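Local coordinates for Lactamase_B domain-containing protein (PDB 6XFR) that probably hydrolyses beta-lactam antibiotics to substituted beta-amino acids, as a zinc-dependent class B1 metallo-beta-lactamase, at residues Asp122-Ile127 and Gln131-Phe136; Lys16-Thr21 and Leu60-Thr65. All coordinates share one frame; numbering follows the deposited sequence.

Interaction 1 of 2, residues Asp122-Ile127 and Gln131-Phe136. With ZN (zinc ion), chain T; EPE (4-(2-hydroxyethyl)-1-piperazine ethanesulfonic acid), chain M.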
# COMPACT_ATOMS: atom_id res chain seq x y z
N ASP B 122 -5.64 0.05 28.04
CA ASP B 122 -5.87 -0.48 26.69
C ASP B 122 -7.37 -0.65 26.45
O ASP B 122 -8.08 -1.24 27.28
CB ASP B 122 -5.16 -1.81 26.50
CG ASP B 122 -3.64 -1.68 26.52
OD1 ASP B 122 -3.14 -0.57 26.27
OD2 ASP B 122 -2.93 -2.69 26.78
N THR B 123 -7.85 -0.11 25.33
CA THR B 123 -9.29 0.02 25.11
C THR B 123 -9.69 -0.56 23.77
O THR B 123 -9.04 -0.30 22.76
CB THR B 123 -9.75 1.49 25.12
OG1 THR B 123 -9.05 2.20 24.07
CG2 THR B 123 -9.42 2.15 26.44
N THR B 124 -10.78 -1.30 23.77
CA THR B 124 -11.46 -1.70 22.55
C THR B 124 -12.81 -1.02 22.53
O THR B 124 -13.62 -1.23 23.43
CB THR B 124 -11.69 -3.21 22.50
OG1 THR B 124 -10.44 -3.92 22.56
CG2 THR B 124 -12.42 -3.56 21.24
N PHE B 125 -13.11 -0.28 21.47
CA PHE B 125 -14.41 0.36 21.39
C PHE B 125 -14.98 0.26 19.98
O PHE B 125 -14.29 -0.12 19.02
CB PHE B 125 -14.33 1.83 21.80
CG PHE B 125 -13.56 2.65 20.85
CD1 PHE B 125 -14.19 3.42 19.91
CD2 PHE B 125 -12.19 2.65 20.90
CE1 PHE B 125 -13.47 4.19 19.04
CE2 PHE B 125 -11.46 3.41 20.03
CZ PHE B 125 -12.10 4.18 19.09
N ALA B 126 -16.27 0.57 19.87
CA ALA B 126 -16.90 0.46 18.57
C ALA B 126 -17.79 1.67 18.31
O ALA B 126 -18.52 2.12 19.19
CB ALA B 126 -17.70 -0.85 18.45
N ILE B 127 -17.73 2.14 17.07
CA ILE B 127 -18.60 3.18 16.54
C ILE B 127 -19.09 2.75 15.16
O ILE B 127 -18.29 2.37 14.30
CB ILE B 127 -17.86 4.53 16.44
CG1 ILE B 127 -17.34 4.94 17.81
CG2 ILE B 127 -18.77 5.57 15.86
CD1 ILE B 127 -16.50 6.24 17.75
N GLN B 131 -15.12 -1.67 14.88
CA GLN B 131 -14.42 -1.80 16.14
C GLN B 131 -12.95 -1.46 16.00
O GLN B 131 -12.33 -1.73 14.99
CB GLN B 131 -14.64 -3.19 16.77
CG GLN B 131 -14.32 -4.40 16.00
CD GLN B 131 -14.29 -5.64 16.92
OE1 GLN B 131 -14.48 -5.51 18.15
NE2 GLN B 131 -14.00 -6.83 16.34
N LEU B 132 -12.42 -0.78 17.00
CA LEU B 132 -11.05 -0.31 17.05
C LEU B 132 -10.45 -0.69 18.39
O LEU B 132 -11.13 -0.66 19.42
CB LEU B 132 -10.98 1.22 16.87
CG LEU B 132 -11.55 1.89 15.61
CD1 LEU B 132 -13.06 2.16 15.73
CD2 LEU B 132 -10.80 3.19 15.27
N GLU B 133 -9.18 -1.03 18.36
CA GLU B 133 -8.41 -1.34 19.55
C GLU B 133 -7.27 -0.35 19.62
O GLU B 133 -6.68 -0.01 18.60
CB GLU B 133 -7.88 -2.76 19.50
CG GLU B 133 -9.00 -3.77 19.39
CD GLU B 133 -8.54 -5.21 19.22
OE1 GLU B 133 -7.32 -5.44 19.05
OE2 GLU B 133 -9.41 -6.12 19.27
N VAL B 134 -7.02 0.18 20.80
CA VAL B 134 -5.85 1.02 20.99
C VAL B 134 -4.95 0.31 21.97
O VAL B 134 -5.43 -0.32 22.92
CB VAL B 134 -6.24 2.45 21.42
CG1 VAL B 134 -5.04 3.39 21.28
CG2 VAL B 134 -7.33 2.93 20.51
N TYR B 135 -3.65 0.30 21.71
CA TYR B 135 -2.77 -0.54 22.51
C TYR B 135 -1.41 0.12 22.72
O TYR B 135 -0.91 0.84 21.84
CB TYR B 135 -2.57 -1.92 21.87
CG TYR B 135 -1.56 -2.81 22.57
CD1 TYR B 135 -1.84 -3.40 23.79
CD2 TYR B 135 -0.33 -3.06 22.01
CE1 TYR B 135 -0.93 -4.22 24.43
CE2 TYR B 135 0.58 -3.87 22.63
CZ TYR B 135 0.27 -4.46 23.84
OH TYR B 135 1.22 -5.28 24.44
N PHE B 136 -0.87 -0.08 23.92
CA PHE B 136 0.43 0.47 24.30
C PHE B 136 1.43 -0.66 24.38
O PHE B 136 1.34 -1.47 25.31
CB PHE B 136 0.36 1.20 25.65
CG PHE B 136 1.68 1.76 26.09
CD1 PHE B 136 2.28 2.80 25.36
CD2 PHE B 136 2.35 1.23 27.20
CE1 PHE B 136 3.51 3.30 25.76
CE2 PHE B 136 3.58 1.73 27.60
CZ PHE B 136 4.16 2.76 26.90
ZN ZN T . -11.74 -3.62 13.38
N1 EPE M . -6.77 -9.66 18.53
C2 EPE M . -5.85 -8.64 19.08
C3 EPE M . -6.10 -8.37 20.57
N4 EPE M . -7.51 -8.16 20.86
C5 EPE M . -8.47 -9.01 20.17
C6 EPE M . -8.16 -9.21 18.69
C7 EPE M . -7.88 -7.64 22.17
C8 EPE M . -9.21 -6.88 22.14
O8 EPE M . -9.69 -6.58 23.44
C9 EPE M . -6.47 -9.74 17.10
C10 EPE M . -5.79 -11.04 16.69
S EPE M . -5.28 -11.03 14.95
O1S EPE M . -6.19 -10.28 14.05
O2S EPE M . -5.28 -12.42 14.51
O3S EPE M . -3.92 -10.51 14.89
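F125 and L132 face each other as an antiparallel hydrogen-bonded pair. F125 N donates a hydrogen bond to L132 O at 2.9 Å, and L132 N donates one to F125 O at 2.8 Å. V134 N to T123 O adds a third firm bond. T123 and V134 lie side by side on the F125 and L132 face. The F125 ring leans over the neighbouring strand because its CG sits between the backbone N and the carbonyl carbon (chi1 67°). L132 CB lies over one ring face, 4.2 Å from the centroid of the F125 ring, a CH-pi contact. L132 CD1 touches the rim at CE1, and V134 CG2 comes to the ring edge near its plane.

On the other face, E133 runs alongside T124. Its CB lies near T124 OG1, and E133 CG meets T124 OG1 at 3.5 Å and CG2 a little farther off. Beyond CG the chain is extended (chi2 175°) and leaves T124 for a bound HEPES molecule. CD and both carboxylate oxygens approach that buffer, and OE1 and OE2 each take a weak bond from its N4. T124 OG1 shares a hydrogen bond of 2.9 Å with HEPES O8.

Q131 O binds a zinc ion at 2.5 Å, a site completed by P151 and Q152. The arrangement is a beta hairpin at the margin of one of the two main sheets of the metallo-beta-lactamase alpha-beta/beta-alpha sandwich.

Interaction 2 of 2, residues Lys16-Thr21 and Leu60-Thr65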
# COMPACT_ATOMS: atom_id res chain seq x y z
N LYS B 16 -13.73 0.89 3.80
CA LYS B 16 -14.06 1.94 4.77
C LYS B 16 -12.83 2.60 5.41
O LYS B 16 -12.98 3.31 6.42
CB LYS B 16 -14.95 1.38 5.88
CG LYS B 16 -16.33 0.89 5.45
CD LYS B 16 -17.11 1.98 4.78
CE LYS B 16 -18.53 1.52 4.52
NZ LYS B 16 -19.05 2.17 3.28
N VAL B 17 -11.62 2.39 4.88
CA VAL B 17 -10.38 2.88 5.48
C VAL B 17 -9.61 3.68 4.43
O VAL B 17 -9.45 3.23 3.29
CB VAL B 17 -9.49 1.74 6.03
CG1 VAL B 17 -8.21 2.30 6.70
CG2 VAL B 17 -10.29 0.81 6.93
N TRP B 18 -9.18 4.87 4.82
CA TRP B 18 -8.32 5.72 4.03
C TRP B 18 -7.03 6.00 4.79
O TRP B 18 -6.97 5.92 6.01
CB TRP B 18 -8.99 7.06 3.72
CG TRP B 18 -10.13 7.01 2.73
CD1 TRP B 18 -10.09 7.37 1.40
CD2 TRP B 18 -11.50 6.64 2.99
NE1 TRP B 18 -11.33 7.24 0.83
CE2 TRP B 18 -12.22 6.79 1.78
CE3 TRP B 18 -12.18 6.17 4.13
CZ2 TRP B 18 -13.58 6.49 1.67
CZ3 TRP B 18 -13.55 5.88 4.01
CH2 TRP B 18 -14.22 6.04 2.79
N ILE B 19 -5.99 6.37 4.05
CA ILE B 19 -4.77 6.90 4.63
C ILE B 19 -4.67 8.35 4.19
O ILE B 19 -4.72 8.62 2.98
CB ILE B 19 -3.52 6.12 4.21
CG1 ILE B 19 -3.52 4.74 4.88
CG2 ILE B 19 -2.27 6.88 4.61
CD1 ILE B 19 -2.64 3.73 4.16
N HIS B 20 -4.60 9.27 5.15
CA HIS B 20 -4.30 10.65 4.84
C HIS B 20 -2.80 10.86 4.99
O HIS B 20 -2.17 10.26 5.88
CB HIS B 20 -5.10 11.63 5.73
CG HIS B 20 -4.86 11.52 7.21
ND1 HIS B 20 -3.82 12.16 7.86
CD2 HIS B 20 -5.56 10.88 8.19
CE1 HIS B 20 -3.87 11.89 9.15
NE2 HIS B 20 -4.92 11.12 9.38
N THR B 21 -2.23 11.66 4.08
CA THR B 21 -0.78 11.89 4.06
C THR B 21 -0.56 13.39 4.01
O THR B 21 -1.04 14.07 3.10
CB THR B 21 -0.05 11.19 2.90
OG1 THR B 21 -0.19 9.77 3.03
CG2 THR B 21 1.44 11.51 2.95
N LEU B 60 -10.18 17.89 7.18
CA LEU B 60 -11.58 18.06 7.53
C LEU B 60 -12.41 18.37 6.28
O LEU B 60 -13.42 17.70 6.02
CB LEU B 60 -11.74 19.14 8.60
CG LEU B 60 -11.11 18.69 9.94
CD1 LEU B 60 -11.02 19.82 10.96
CD2 LEU B 60 -11.80 17.48 10.53
N THR B 61 -11.97 19.32 5.47
CA THR B 61 -12.74 19.64 4.27
C THR B 61 -12.93 18.40 3.39
O THR B 61 -14.02 18.15 2.88
CB THR B 61 -12.07 20.78 3.49
OG1 THR B 61 -11.78 21.86 4.39
CG2 THR B 61 -12.96 21.27 2.40
N TRP B 62 -11.88 17.59 3.25
CA TRP B 62 -12.02 16.37 2.46
C TRP B 62 -13.11 15.47 3.02
O TRP B 62 -13.99 15.01 2.29
CB TRP B 62 -10.68 15.63 2.42
CG TRP B 62 -10.74 14.45 1.51
CD1 TRP B 62 -10.46 14.43 0.18
CD2 TRP B 62 -11.11 13.13 1.87
NE1 TRP B 62 -10.64 13.16 -0.33
CE2 TRP B 62 -11.03 12.34 0.69
CE3 TRP B 62 -11.50 12.52 3.07
CZ2 TRP B 62 -11.32 10.98 0.67
CZ3 TRP B 62 -11.79 11.17 3.05
CH2 TRP B 62 -11.70 10.41 1.85
N ILE B 63 -13.05 15.19 4.33
CA ILE B 63 -14.01 14.29 4.97
C ILE B 63 -15.43 14.77 4.72
O ILE B 63 -16.33 13.96 4.45
CB ILE B 63 -13.71 14.16 6.48
CG1 ILE B 63 -12.61 13.13 6.69
CG2 ILE B 63 -14.93 13.72 7.25
CD1 ILE B 63 -11.75 13.39 7.86
N LYS B 64 -15.66 16.09 4.81
CA LYS B 64 -16.99 16.63 4.64
C LYS B 64 -17.47 16.53 3.18
O LYS B 64 -18.67 16.39 2.93
CB LYS B 64 -17.02 18.06 5.15
CG LYS B 64 -18.34 18.73 4.94
CD LYS B 64 -18.76 19.61 6.04
CE LYS B 64 -20.27 19.62 6.15
NZ LYS B 64 -20.75 18.91 7.37
N THR B 65 -16.55 16.60 2.20
CA THR B 65 -16.96 16.54 0.80
C THR B 65 -17.21 15.11 0.33
O THR B 65 -18.18 14.85 -0.40
CB THR B 65 -15.89 17.17 -0.08
OG1 THR B 65 -15.85 18.58 0.11
CG2 THR B 65 -16.16 16.86 -1.55
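W18 and W62 join strand 17-25 to helix 53-67, a sheet-to-helix contact in the alpha-beta/beta-alpha sandwich of the metallo-beta-lactamase fold. One tryptophan pair carries all of it, and only 92 Å² is buried between the two segments.

The aromatic interaction is T-shaped. The edge of the W62 six-membered ring points at the face of the W18 five-membered ring. Their centroids lie 4.8 Å apart and the planes meet at 70°. W62 CG is anti to the backbone N (chi1 -174°), which carries the indole out from the helix toward the strand. W18 has its CG beside the backbone N (chi1 -71°) and turns a face to the helix.

Other side chains pack round the two indoles. V10 and K12 of strand 8-14 and S39 of strand 30-40 touch W18. V10 also touches W62, as does I37. L67, farther along the helix, touches both indoles.

Backbone hydrogen bonds run within each element. W18 is paired with I37 in the sheet. In the helix, K64 N bonds L60 O and T65 N bonds T61 O, with a weak bond from T65 N to W62 O. The helix widens into a pi-type turn at 63-65.

The closest approach comes from the outer corner of the W62 benzo ring. W62 CH2 stands 3.3 Å above the W18 plane, toward the rim of that indole, and lies 3.4 Å from W18 NE1.

Overall arrangement
From the N terminus, strand 8-14 leads into strand 17-25. Interaction 2 joins that strand to helix 53-67 and closes a long loop of 38 residues, which takes in strands 30-40 and 43-47. The chain then passes through strand 71-75 and the zinc ligands H78, H80 and D82. Interaction 1 follows, closing a tight hairpin with three residues between its segments. The contacts are in series, neither nested nor crossed. The centres of interactions 1 and 2 lie about 20 Å apart, and the nearest atoms of interactions 1 and 2 about 9 Å apart. Interaction 2 links the helix to the N-terminal sheet. Interaction 1 pairs strands 123-127 and 130-135 at one margin of the second sheet, where L132 also touches V45 of the first.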